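Local coordinates for Alpha/beta hydrolase fold protein (Sphaerobacter thermophilus, PDB 3R0V) that probably hydrolyses a substrate not yet assigned, as a member of the alpha/beta-hydrolase family, and holds D-malate in its pocket in this crystal, at residues F154-V159 with D164-M169; F117-A122 with Q226-T231; V238-Q243 with D250-V255; V26-G31 with A40-R45. All blocks are in the same frame, centred on the assembly; numbering follows the deposited sequence. Where two conformers were deposited one is given.

Contact 1: F154-V159 with D164-M169; sequences FMTEGV and DLVAQM. With MLT (D-malate), chain F.
V166 opens the contact from helix 163-170, setting its two methyls against T156 and M155, a selenomethionine, on helix 147-158. Its CG2 does most of the touching, 3.7 Å from T156 CG2, with the two side chains crossing at about a right angle. The same V166 CG2 lies 3.8 Å from M155 CB. CG1 sits beside the base of the same selenomethionine, 4.1 Å from M155 CB. With an alanine at V166, T156 CG2 and M155 CB would probably lose their apolar partner and a small gap would open between the two helices. One turn on comes M169, also selenomethionine, which reaches toward M155 tip to tip. The M155 chain runs out extended, whereas M169 folds back at its last torsion (chi3 72°). The modelled meeting of the two tips is too close to be trusted, M155 having been built in two conformers. M178 of helix 175-180 packs against both selenomethionines. The helix segments run nearly antiparallel, at 161°, with their axes 10.0 Å apart. T156 OG1 bonds back to T152 O, leaving its methyl to meet V166. On the ligand side the F154 ring presents its edge to D-malate, F154 CZ lying 3.4 Å from malate C2, while V159 CG2 covers one ring face. A32 N and S96 N hydrogen-bond the malate. The chemistry between the helices is thus wholly apolar: selenomethionine, valine and a threonine methyl join two cap helices at the wall of the malate pocket, to which M155 itself belongs along with F154.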
loop_
_atom_site.group_PDB
_atom_site.type_symbol
_atom_site.label_atom_id
_atom_site.label_comp_id
_atom_site.label_asym_id
_atom_site.label_seq_id
_atom_site.Cartn_x
_atom_site.Cartn_y
_atom_site.Cartn_z
ATOM N N PHE A 154 -1.080 -14.483 6.836
ATOM C CA PHE A 154 -0.725 -13.067 6.734
ATOM C C PHE A 154 -1.713 -12.192 7.519
ATOM O O PHE A 154 -1.315 -11.335 8.314
ATOM C CB PHE A 154 -0.704 -12.621 5.270
ATOM C CG PHE A 154 -0.819 -11.125 5.096
ATOM C CD1 PHE A 154 0.242 -10.291 5.401
ATOM C CD2 PHE A 154 -1.998 -10.560 4.651
ATOM C CE1 PHE A 154 0.123 -8.919 5.246
ATOM C CE2 PHE A 154 -2.120 -9.189 4.504
ATOM C CZ PHE A 154 -1.066 -8.381 4.800
HETATM N N MSE A 155 -3.007 -12.409 7.316
HETATM C CA MSE A 155 -3.985 -11.552 7.964
HETATM C C MSE A 155 -4.018 -11.697 9.469
HETATM O O MSE A 155 -4.089 -10.702 10.178
HETATM C CB MSE A 155 -5.362 -11.780 7.378
HETATM C CG MSE A 155 -5.393 -11.373 5.943
HETATM SE SE MSE A 155 -7.168 -11.351 5.242
HETATM C CE MSE A 155 -6.712 -10.620 3.488
ATOM N N THR A 156 -3.960 -12.929 9.962
ATOM C CA THR A 156 -4.049 -13.165 11.398
ATOM C C THR A 156 -2.744 -12.934 12.141
ATOM O O THR A 156 -2.746 -12.360 13.233
ATOM C CB THR A 156 -4.527 -14.599 11.698
ATOM O OG1 THR A 156 -3.645 -15.545 11.064
ATOM C CG2 THR A 156 -5.953 -14.806 11.202
ATOM N N GLU A 157 -1.636 -13.393 11.570
ATOM C CA GLU A 157 -0.352 -13.323 12.253
ATOM C C GLU A 157 0.522 -12.181 11.749
ATOM O O GLU A 157 1.327 -11.641 12.499
ATOM C CB GLU A 157 0.390 -14.661 12.155
ATOM C CG GLU A 157 -0.367 -15.820 12.764
ATOM C CD GLU A 157 -0.705 -15.588 14.224
ATOM O OE1 GLU A 157 0.076 -14.907 14.932
ATOM O OE2 GLU A 157 -1.764 -16.087 14.660
ATOM N N GLY A 158 0.361 -11.811 10.484
ATOM C CA GLY A 158 1.147 -10.724 9.926
ATOM C C GLY A 158 0.620 -9.377 10.363
ATOM O O GLY A 158 1.387 -8.517 10.809
ATOM N N VAL A 159 -0.687 -9.178 10.234
ATOM C CA VAL A 159 -1.267 -7.877 10.569
ATOM C C VAL A 159 -2.370 -7.901 11.646
ATOM O O VAL A 159 -3.091 -6.922 11.819
ATOM C CB VAL A 159 -1.723 -7.110 9.307
ATOM C CG1 VAL A 159 -0.496 -6.653 8.507
ATOM C CG2 VAL A 159 -2.633 -7.970 8.439
ATOM N N ASP A 164 -12.444 -14.139 13.244
ATOM C CA ASP A 164 -13.794 -13.984 12.710
ATOM C C ASP A 164 -13.839 -13.128 11.446
ATOM O O ASP A 164 -14.528 -13.472 10.494
ATOM C CB ASP A 164 -14.778 -13.471 13.777
ATOM C CG ASP A 164 -14.471 -12.063 14.238
ATOM O OD1 ASP A 164 -15.405 -11.234 14.242
ATOM O OD2 ASP A 164 -13.311 -11.779 14.603
ATOM N N LEU A 165 -13.093 -12.027 11.425
ATOM C CA LEU A 165 -13.094 -11.164 10.244
ATOM C C LEU A 165 -12.403 -11.851 9.078
ATOM O O LEU A 165 -12.837 -11.720 7.937
ATOM C CB LEU A 165 -12.453 -9.812 10.539
ATOM C CG LEU A 165 -13.170 -8.959 11.590
ATOM C CD1 LEU A 165 -12.424 -7.641 11.766
ATOM C CD2 LEU A 165 -14.635 -8.718 11.218
ATOM N N VAL A 166 -11.347 -12.611 9.368
ATOM C CA VAL A 166 -10.622 -13.279 8.300
ATOM C C VAL A 166 -11.482 -14.377 7.684
ATOM O O VAL A 166 -11.524 -14.542 6.466
ATOM C CB VAL A 166 -9.270 -13.834 8.778
ATOM C CG1 VAL A 166 -8.505 -14.454 7.613
ATOM C CG2 VAL A 166 -8.443 -12.722 9.401
ATOM N N ALA A 167 -12.199 -15.111 8.528
ATOM C CA ALA A 167 -13.079 -16.150 8.021
ATOM C C ALA A 167 -14.161 -15.547 7.128
ATOM O O ALA A 167 -14.545 -16.140 6.125
ATOM C CB ALA A 167 -13.684 -16.950 9.174
ATOM N N GLN A 168 -14.652 -14.369 7.492
ATOM C CA GLN A 168 -15.638 -13.670 6.673
ATOM C C GLN A 168 -15.056 -13.266 5.315
ATOM O O GLN A 168 -15.717 -13.407 4.286
ATOM C CB GLN A 168 -16.171 -12.440 7.408
ATOM C CG GLN A 168 -17.294 -11.738 6.673
ATOM C CD GLN A 168 -18.467 -12.654 6.408
ATOM O OE1 GLN A 168 -18.836 -13.469 7.253
ATOM N NE2 GLN A 168 -19.059 -12.530 5.224
HETATM N N MSE A 169 -13.818 -12.772 5.310
HETATM C CA MSE A 169 -13.150 -12.437 4.041
HETATM C C MSE A 169 -13.089 -13.640 3.102
HETATM O O MSE A 169 -13.201 -13.499 1.882
HETATM C CB MSE A 169 -11.725 -11.941 4.275
HETATM C CG MSE A 169 -11.567 -10.823 5.273
HETATM SE SE MSE A 169 -9.695 -10.300 5.349
HETATM C CE MSE A 169 -9.637 -9.411 3.619
HETATM C C1 MLT F . -1.258 -4.433 4.190
HETATM O O1 MLT F . -1.018 -4.001 3.016
HETATM O O2 MLT F . -0.527 -4.167 5.143
HETATM C C2 MLT F . -2.493 -5.270 4.383
HETATM O O3 MLT F . -3.319 -5.186 3.239
HETATM C C3 MLT F . -3.251 -4.833 5.630
HETATM C C4 MLT F . -4.654 -5.399 5.613
HETATM O O4 MLT F . -5.121 -5.957 4.596
HETATM O O5 MLT F . -5.375 -5.314 6.628
#

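Contact 2: F117-A122 with Q226-T231; sequences FEPPYA and QELADT
The Y121 ring receives L228 obliquely, with L228 CD1 4.3 Å from Y121 CD2. The pyrrolidine ring of P119 meets the same methyl far more closely: P119 CG and L228 CD1 are 3.3 Å apart, tighter than ordinary van der Waals contact. P119 CB follows at 3.9 Å from L228 CD1, and the two side chains slide past each other in opposite directions. The other aromatic ring, F117, is covered within its own segment by E118 CG, which stands over the ring centre. L228 CG lies anti to its own carbonyl carbon (chi1 -75°), sending CD1 out from helix 219-231 into the corner made by P119 and Y121. That corner comes from an inverse gamma turn centred on P120, with a weak bond from Y121 N to P119 O across it. The turn directs P119 and Y121 toward the helix and P120 away from it, to where P120 touches D-malate. T224, earlier on the same helix, hydrogen-bonds Y121 O, and F202 of helix 199-202 also packs on L228. Across the two segments the chemistry is all apolar and rests on one leucine methyl, which packs on the two residues flanking P120, itself part of the ligand pocket.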
loop_
_atom_site.group_PDB
_atom_site.type_symbol
_atom_site.label_atom_id
_atom_site.label_comp_id
_atom_site.label_asym_id
_atom_site.label_seq_id
_atom_site.Cartn_x
_atom_site.Cartn_y
_atom_site.Cartn_z
ATOM N N PHE A 117 -2.580 5.787 3.722
ATOM C CA PHE A 117 -3.647 5.262 4.562
ATOM C C PHE A 117 -3.169 4.022 5.314
ATOM O O PHE A 117 -2.742 3.029 4.707
ATOM C CB PHE A 117 -4.862 4.908 3.702
ATOM C CG PHE A 117 -5.997 4.278 4.463
ATOM C CD1 PHE A 117 -6.871 5.057 5.202
ATOM C CD2 PHE A 117 -6.197 2.905 4.415
ATOM C CE1 PHE A 117 -7.928 4.478 5.898
ATOM C CE2 PHE A 117 -7.262 2.317 5.106
ATOM C CZ PHE A 117 -8.122 3.105 5.843
ATOM N N GLU A 118 -3.254 4.094 6.640
ATOM C CA GLU A 118 -2.948 2.955 7.519
ATOM C C GLU A 118 -1.642 2.228 7.181
ATOM O O GLU A 118 -1.620 1.009 7.035
ATOM C CB GLU A 118 -4.121 1.958 7.564
ATOM C CG GLU A 118 -5.419 2.591 8.067
ATOM C CD GLU A 118 -6.537 1.591 8.299
ATOM O OE1 GLU A 118 -6.459 0.446 7.802
ATOM O OE2 GLU A 118 -7.508 1.959 8.991
ATOM N N PRO A 119 -0.532 2.964 7.071
ATOM C CA PRO A 119 0.756 2.275 6.926
ATOM C C PRO A 119 0.995 1.339 8.122
ATOM O O PRO A 119 0.953 1.798 9.264
ATOM C CB PRO A 119 1.773 3.428 6.919
ATOM C CG PRO A 119 1.063 4.587 7.508
ATOM C CD PRO A 119 -0.391 4.425 7.194
ATOM N N PRO A 120 1.217 0.043 7.865
ATOM C CA PRO A 120 1.194 -0.931 8.969
ATOM C C PRO A 120 2.519 -1.082 9.717
ATOM O O PRO A 120 2.974 -2.206 9.960
ATOM C CB PRO A 120 0.805 -2.245 8.272
ATOM C CG PRO A 120 1.350 -2.080 6.856
ATOM C CD PRO A 120 1.201 -0.609 6.538
ATOM N N TYR A 121 3.149 0.033 10.053
ATOM C CA TYR A 121 4.306 -0.006 10.943
ATOM C C TYR A 121 3.795 -0.232 12.359
ATOM O O TYR A 121 2.605 -0.120 12.624
ATOM C CB TYR A 121 5.125 1.287 10.871
ATOM C CG TYR A 121 5.813 1.467 9.548
ATOM C CD1 TYR A 121 7.024 0.845 9.301
ATOM C CD2 TYR A 121 5.240 2.237 8.535
ATOM C CE1 TYR A 121 7.663 0.986 8.079
ATOM C CE2 TYR A 121 5.874 2.389 7.318
ATOM C CZ TYR A 121 7.081 1.757 7.098
ATOM O OH TYR A 121 7.692 1.904 5.869
ATOM N N ALA A 122 4.707 -0.559 13.267
ATOM C CA ALA A 122 4.364 -0.782 14.664
ATOM C C ALA A 122 5.220 0.119 15.533
ATOM O O ALA A 122 6.433 0.198 15.330
ATOM C CB ALA A 122 4.609 -2.241 15.030
ATOM N N GLN A 226 -0.156 8.516 14.231
ATOM C CA GLN A 226 0.203 9.684 15.020
ATOM C C GLN A 226 1.706 9.912 14.968
ATOM O O GLN A 226 2.180 11.039 14.820
ATOM C CB GLN A 226 -0.245 9.499 16.476
ATOM C CG GLN A 226 -0.220 10.796 17.298
ATOM C CD GLN A 226 1.144 11.119 17.901
ATOM O OE1 GLN A 226 1.420 12.274 18.235
ATOM N NE2 GLN A 226 1.994 10.101 18.059
ATOM N N GLU A 227 2.467 8.835 15.121
ATOM C CA GLU A 227 3.914 8.977 15.160
ATOM C C GLU A 227 4.448 9.411 13.795
ATOM O O GLU A 227 5.310 10.277 13.721
ATOM C CB GLU A 227 4.618 7.702 15.606
ATOM C CG GLU A 227 6.142 7.877 15.590
ATOM C CD GLU A 227 6.907 6.759 16.290
ATOM O OE1 GLU A 227 6.441 6.261 17.341
ATOM O OE2 GLU A 227 7.993 6.388 15.788
ATOM N N LEU A 228 3.944 8.818 12.717
ATOM C CA LEU A 228 4.403 9.207 11.381
ATOM C C LEU A 228 4.100 10.676 11.114
ATOM O O LEU A 228 4.926 11.390 10.535
ATOM C CB LEU A 228 3.751 8.353 10.304
ATOM C CG LEU A 228 4.315 6.939 10.196
ATOM C CD1 LEU A 228 3.428 6.064 9.329
ATOM C CD2 LEU A 228 5.724 6.983 9.630
ATOM N N ALA A 229 2.922 11.136 11.524
ATOM C CA ALA A 229 2.538 12.525 11.263
ATOM C C ALA A 229 3.333 13.507 12.113
ATOM O O ALA A 229 3.334 14.710 11.838
ATOM C CB ALA A 229 1.041 12.718 11.470
ATOM N N ASP A 230 4.013 12.998 13.134
ATOM C CA ASP A 230 4.902 13.821 13.946
ATOM C C ASP A 230 6.329 13.783 13.380
ATOM O O ASP A 230 7.026 14.804 13.333
ATOM C CB ASP A 230 4.872 13.343 15.404
ATOM C CG ASP A 230 5.649 14.253 16.340
ATOM O OD1 ASP A 230 5.156 15.360 16.644
ATOM O OD2 ASP A 230 6.746 13.858 16.786
ATOM N N THR A 231 6.759 12.602 12.946
ATOM C CA THR A 231 8.112 12.415 12.433
ATOM C C THR A 231 8.339 13.137 11.110
ATOM O O THR A 231 9.395 13.739 10.879
ATOM C CB THR A 231 8.404 10.904 12.279
ATOM O OG1 THR A 231 8.480 10.320 13.584
ATOM C CG2 THR A 231 9.712 10.662 11.542
#

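Contact 3: V238-Q243 with D250-V255; sequences VTLENQ and DAIAPV
L240 turns its CG anti to the carbonyl carbon (chi1 -58°) and holds CD1 extended, which drives the forked end down onto helix 249-260. Its two methyls divide the work there. L240 CD1 packs 3.8 Å from I252 CG1, whereas L240 CD2 goes to V255 CG2 at 3.9 Å, the leucine lying aslant to both partners. CD2 also rests 3.5 Å from A251 O. A serine in place of L240 would probably open a gap between I252 and V255 and put a hydroxyl into a buried apolar spot. A251 CB approaches N242 CB loosely. The one polar link between the segments runs through water 1, which accepts from E241 N and donates to A251 O, 2.7 Å away. Where the helix kinks at P254 and V255, V255 N makes no bond to the preceding turn; A251 O accepts from the water, consistent with its lacking that helical partner. Beyond the strand, Q243 NE2 donates to E241 O at 2.9 Å, coming from well above the carbonyl plane, and so ties the turn to itself. N242 OD1 accepts from G215 N. The contact fastens edge strand 235-239, and the loop leaving it, to the last helix; V255 continues onto L210 and M212 of neighbouring strand 209-213, while I252 and A253 lean on L42 of helix 40-46.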
loop_
_atom_site.group_PDB
_atom_site.type_symbol
_atom_site.label_atom_id
_atom_site.label_comp_id
_atom_site.label_asym_id
_atom_site.label_seq_id
_atom_site.Cartn_x
_atom_site.Cartn_y
_atom_site.Cartn_z
ATOM N N VAL A 238 -5.254 12.623 9.732
ATOM C CA VAL A 238 -6.705 12.655 9.622
ATOM C C VAL A 238 -7.285 11.284 9.931
ATOM O O VAL A 238 -6.795 10.261 9.435
ATOM C CB VAL A 238 -7.159 13.074 8.198
ATOM C CG1 VAL A 238 -8.680 12.985 8.048
ATOM C CG2 VAL A 238 -6.673 14.468 7.870
ATOM N N THR A 239 -8.335 11.255 10.747
ATOM C CA THR A 239 -9.108 10.029 10.942
ATOM C C THR A 239 -10.380 10.134 10.109
ATOM O O THR A 239 -11.165 11.074 10.264
ATOM C CB THR A 239 -9.490 9.808 12.421
ATOM O OG1 THR A 239 -8.296 9.730 13.208
ATOM C CG2 THR A 239 -10.303 8.532 12.582
ATOM N N LEU A 240 -10.571 9.183 9.206
ATOM C CA LEU A 240 -11.712 9.218 8.300
ATOM C C LEU A 240 -13.021 8.921 9.005
ATOM O O LEU A 240 -13.022 8.389 10.121
ATOM C CB LEU A 240 -11.503 8.246 7.148
ATOM C CG LEU A 240 -10.248 8.480 6.315
ATOM C CD1 LEU A 240 -10.209 7.415 5.226
ATOM C CD2 LEU A 240 -10.219 9.876 5.711
ATOM N N GLU A 241 -14.122 9.258 8.337
ATOM C CA GLU A 241 -15.466 9.121 8.893
ATOM C C GLU A 241 -16.204 7.904 8.340
ATOM O O GLU A 241 -17.427 7.937 8.213
ATOM C CB GLU A 241 -16.301 10.370 8.583
ATOM C CG GLU A 241 -15.791 11.676 9.176
ATOM C CD GLU A 241 -16.585 12.873 8.669
ATOM O OE1 GLU A 241 -17.831 12.853 8.793
ATOM O OE2 GLU A 241 -15.973 13.824 8.131
ATOM N N ASN A 242 -15.490 6.835 7.997
ATOM C CA ASN A 242 -16.183 5.629 7.581
ATOM C C ASN A 242 -17.086 5.133 8.705
ATOM O O ASN A 242 -16.709 5.171 9.880
ATOM C CB ASN A 242 -15.209 4.535 7.150
ATOM C CG ASN A 242 -14.103 4.299 8.160
ATOM O OD1 ASN A 242 -13.359 5.221 8.508
ATOM N ND2 ASN A 242 -13.991 3.059 8.644
ATOM N N GLN A 243 -18.283 4.678 8.348
ATOM C CA GLN A 243 -19.268 4.298 9.358
ATOM C C GLN A 243 -19.410 2.784 9.533
ATOM O O GLN A 243 -20.230 2.328 10.335
ATOM C CB GLN A 243 -20.625 4.927 9.038
ATOM C CG GLN A 243 -20.590 6.451 9.048
ATOM C CD GLN A 243 -20.236 7.015 10.400
ATOM O OE1 GLN A 243 -20.867 6.692 11.402
ATOM N NE2 GLN A 243 -19.214 7.869 10.441
ATOM N N ASP A 250 -15.930 7.189 -1.037
ATOM C CA ASP A 250 -16.435 8.510 -0.685
ATOM C C ASP A 250 -16.004 8.985 0.699
ATOM O O ASP A 250 -16.152 10.167 1.028
ATOM C CB ASP A 250 -17.952 8.586 -0.865
ATOM C CG ASP A 250 -18.361 8.602 -2.331
ATOM O OD1 ASP A 250 -17.621 9.181 -3.157
ATOM O OD2 ASP A 250 -19.421 8.030 -2.659
ATOM N N ALA A 251 -15.430 8.076 1.484
ATOM C CA ALA A 251 -14.825 8.443 2.771
ATOM C C ALA A 251 -13.413 9.008 2.583
ATOM O O ALA A 251 -12.914 9.764 3.432
ATOM C CB ALA A 251 -14.777 7.235 3.700
ATOM N N ILE A 252 -12.781 8.637 1.471
ATOM C CA ILE A 252 -11.389 8.985 1.193
ATOM C C ILE A 252 -11.285 10.125 0.189
ATOM O O ILE A 252 -10.501 11.051 0.368
ATOM C CB ILE A 252 -10.625 7.790 0.567
ATOM C CG1 ILE A 252 -10.517 6.625 1.548
ATOM C CG2 ILE A 252 -9.226 8.222 0.096
ATOM C CD1 ILE A 252 -9.895 5.376 0.929
ATOM N N ALA A 253 -12.064 10.047 -0.886
ATOM C CA ALA A 253 -11.872 10.963 -2.009
ATOM C C ALA A 253 -11.927 12.449 -1.648
ATOM O O ALA A 253 -11.065 13.198 -2.069
ATOM C CB ALA A 253 -12.851 10.647 -3.137
ATOM N N PRO A 254 -12.942 12.885 -0.877
ATOM C CA PRO A 254 -13.031 14.317 -0.563
ATOM C C PRO A 254 -11.810 14.814 0.204
ATOM O O PRO A 254 -11.363 15.945 -0.009
ATOM C CB PRO A 254 -14.292 14.412 0.302
ATOM C CG PRO A 254 -15.094 13.197 -0.067
ATOM C CD PRO A 254 -14.081 12.126 -0.333
ATOM N N VAL A 255 -11.276 13.971 1.083
ATOM C CA VAL A 255 -10.080 14.316 1.850
ATOM C C VAL A 255 -8.855 14.435 0.934
ATOM O O VAL A 255 -8.045 15.360 1.063
ATOM C CB VAL A 255 -9.814 13.285 2.961
ATOM C CG1 VAL A 255 -8.538 13.605 3.707
ATOM C CG2 VAL A 255 -10.997 13.227 3.934
HETATM O O HOH W 1 -14.119 10.556 5.697
#

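Contact 4: V26-G31 with A40-R45; sequences VVLVGG and APLAER
L28 and A43 make the nearest apolar contact between strand 25-29 and helix 40-46, L28 CD1 lying 4.1 Å from A43 CB. The same methyl is 4.1 Å from A43 N, so it rests on the helix backbone as well as on the alanine. L42 adds a looser approach, with its CD2 4.4 Å from L28 CD1. L28 alone carries the strand's share, mainly through CD1. With CG anti to the carbonyl carbon (chi1 -53°) and the chain extended beyond it, L28 spans the space to a helix whose backbone stays 8.0 Å away at the closest CA pair, L28 CA to A43 CA. The small A43 side chain lets that methyl come up to the helix surface.

Hydrogen bonding stays within each element or goes to its neighbours. E44 N bonds A40 O at 3.0 Å in the first helical turn; V26 pairs by backbone with T51 and I53, and L28 with I53. Past the strand end, G31 O is taken by S34 OG and R60 NH1, and G31 itself touches D-malate next to A32; this position just after strand 25-29 is consistent with the oxyanion-hole region of the family.

The charged interaction is on the outer side, where R45 NE forms a salt bridge with D250 OD1 of helix 249-260. Strand 25-29 and helix 40-46 belong, with strand 51-52, to one beta-alpha-beta unit, and F92 of adjoining strand 89-94 packs on both L28 and L42.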
loop_
_atom_site.group_PDB
_atom_site.type_symbol
_atom_site.label_atom_id
_atom_site.label_comp_id
_atom_site.label_asym_id
_atom_site.label_seq_id
_atom_site.Cartn_x
_atom_site.Cartn_y
_atom_site.Cartn_z
ATOM N N VAL A 26 -2.149 11.749 -10.297
ATOM C CA VAL A 26 -2.130 11.018 -9.035
ATOM C C VAL A 26 -1.851 9.544 -9.334
ATOM O O VAL A 26 -2.518 8.966 -10.190
ATOM C CB VAL A 26 -3.515 11.101 -8.347
ATOM C CG1 VAL A 26 -3.591 10.163 -7.151
ATOM C CG2 VAL A 26 -3.847 12.541 -7.953
ATOM N N VAL A 27 -0.902 8.941 -8.626
ATOM C CA VAL A 27 -0.621 7.517 -8.738
ATOM C C VAL A 27 -1.108 6.830 -7.471
ATOM O O VAL A 27 -0.809 7.266 -6.355
ATOM C CB VAL A 27 0.878 7.253 -8.906
ATOM C CG1 VAL A 27 1.159 5.738 -8.889
ATOM C CG2 VAL A 27 1.378 7.865 -10.203
ATOM N N LEU A 28 -1.891 5.772 -7.651
ATOM C CA LEU A 28 -2.388 4.988 -6.519
ATOM C C LEU A 28 -1.488 3.771 -6.356
ATOM O O LEU A 28 -1.230 3.048 -7.334
ATOM C CB LEU A 28 -3.830 4.537 -6.760
ATOM C CG LEU A 28 -4.842 5.630 -7.122
ATOM C CD1 LEU A 28 -6.267 5.078 -7.188
ATOM C CD2 LEU A 28 -4.794 6.774 -6.154
ATOM N N VAL A 29 -0.987 3.553 -5.141
ATOM C CA VAL A 29 -0.105 2.425 -4.867
ATOM C C VAL A 29 -0.804 1.461 -3.913
ATOM O O VAL A 29 -1.111 1.813 -2.772
ATOM C CB VAL A 29 1.226 2.884 -4.215
ATOM C CG1 VAL A 29 2.141 1.682 -3.999
ATOM C CG2 VAL A 29 1.926 3.944 -5.069
ATOM N N GLY A 30 -1.047 0.239 -4.371
ATOM C CA GLY A 30 -1.784 -0.719 -3.567
ATOM C C GLY A 30 -0.922 -1.468 -2.571
ATOM O O GLY A 30 0.297 -1.500 -2.683
ATOM N N GLY A 31 -1.580 -2.075 -1.589
ATOM C CA GLY A 31 -0.894 -2.820 -0.545
ATOM C C GLY A 31 -0.842 -4.319 -0.779
ATOM O O GLY A 31 -0.939 -4.796 -1.907
ATOM N N ALA A 40 -9.609 0.982 -8.494
ATOM C CA ALA A 40 -10.560 1.459 -9.490
ATOM C C ALA A 40 -11.740 2.257 -8.914
ATOM O O ALA A 40 -12.064 3.324 -9.433
ATOM C CB ALA A 40 -11.053 0.313 -10.380
ATOM N N PRO A 41 -12.395 1.753 -7.852
ATOM C CA PRO A 41 -13.511 2.555 -7.337
ATOM C C PRO A 41 -13.069 3.940 -6.863
ATOM O O PRO A 41 -13.759 4.923 -7.124
ATOM C CB PRO A 41 -14.050 1.706 -6.175
ATOM C CG PRO A 41 -13.708 0.294 -6.574
ATOM C CD PRO A 41 -12.367 0.399 -7.264
ATOM N N LEU A 42 -11.921 4.026 -6.199
ATOM C CA LEU A 42 -11.403 5.325 -5.784
ATOM C C LEU A 42 -10.994 6.178 -6.974
ATOM O O LEU A 42 -11.295 7.370 -7.032
ATOM C CB LEU A 42 -10.209 5.145 -4.847
ATOM C CG LEU A 42 -9.529 6.449 -4.417
ATOM C CD1 LEU A 42 -10.504 7.413 -3.742
ATOM C CD2 LEU A 42 -8.355 6.131 -3.500
ATOM N N ALA A 43 -10.302 5.552 -7.925
ATOM C CA ALA A 43 -9.838 6.261 -9.115
ATOM C C ALA A 43 -11.005 6.938 -9.810
ATOM O O ALA A 43 -10.898 8.078 -10.250
ATOM C CB ALA A 43 -9.138 5.310 -10.070
ATOM N N GLU A 44 -12.136 6.244 -9.884
ATOM C CA GLU A 44 -13.298 6.783 -10.573
ATOM C C GLU A 44 -13.871 8.006 -9.853
ATOM O O GLU A 44 -14.351 8.945 -10.489
ATOM C CB GLU A 44 -14.358 5.693 -10.766
ATOM C CG GLU A 44 -15.631 6.190 -11.426
ATOM C CD GLU A 44 -16.604 5.071 -11.749
ATOM O OE1 GLU A 44 -17.797 5.375 -11.976
ATOM O OE2 GLU A 44 -16.177 3.896 -11.780
ATOM N N ARG A 45 -13.810 8.009 -8.521
ATOM C CA ARG A 45 -14.216 9.198 -7.766
ATOM C C ARG A 45 -13.240 10.371 -7.893
ATOM O O ARG A 45 -13.647 11.528 -7.779
ATOM C CB ARG A 45 -14.450 8.881 -6.279
ATOM C CG ARG A 45 -15.589 7.911 -6.015
ATOM C CD ARG A 45 -16.880 8.368 -6.662
ATOM N NE ARG A 45 -18.011 7.915 -5.855
ATOM C CZ ARG A 45 -19.172 7.495 -6.343
ATOM N NH1 ARG A 45 -19.386 7.455 -7.649
ATOM N NH2 ARG A 45 -20.115 7.108 -5.501
#

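In the fold
From the N terminus, contact 4 comes first, closing an eight-residue connection within a beta-alpha-beta unit of the central sheet. Contact 2 then opens at the end of strand 111-117 and closes 103 residues later on helix 219-231, spanning the mainly helical cap and the return through strand 209-213. Contact 1 is nested inside that long excursion, closing a four-residue turn between cap helices beside the malate. Contact 3 follows in series, joining the last strand to the final helix. None cross. Contact 3 is the bridge of the core: L240 packs on F117 of contact 2, and helix 249-260 meets helix 40-46 of contact 4.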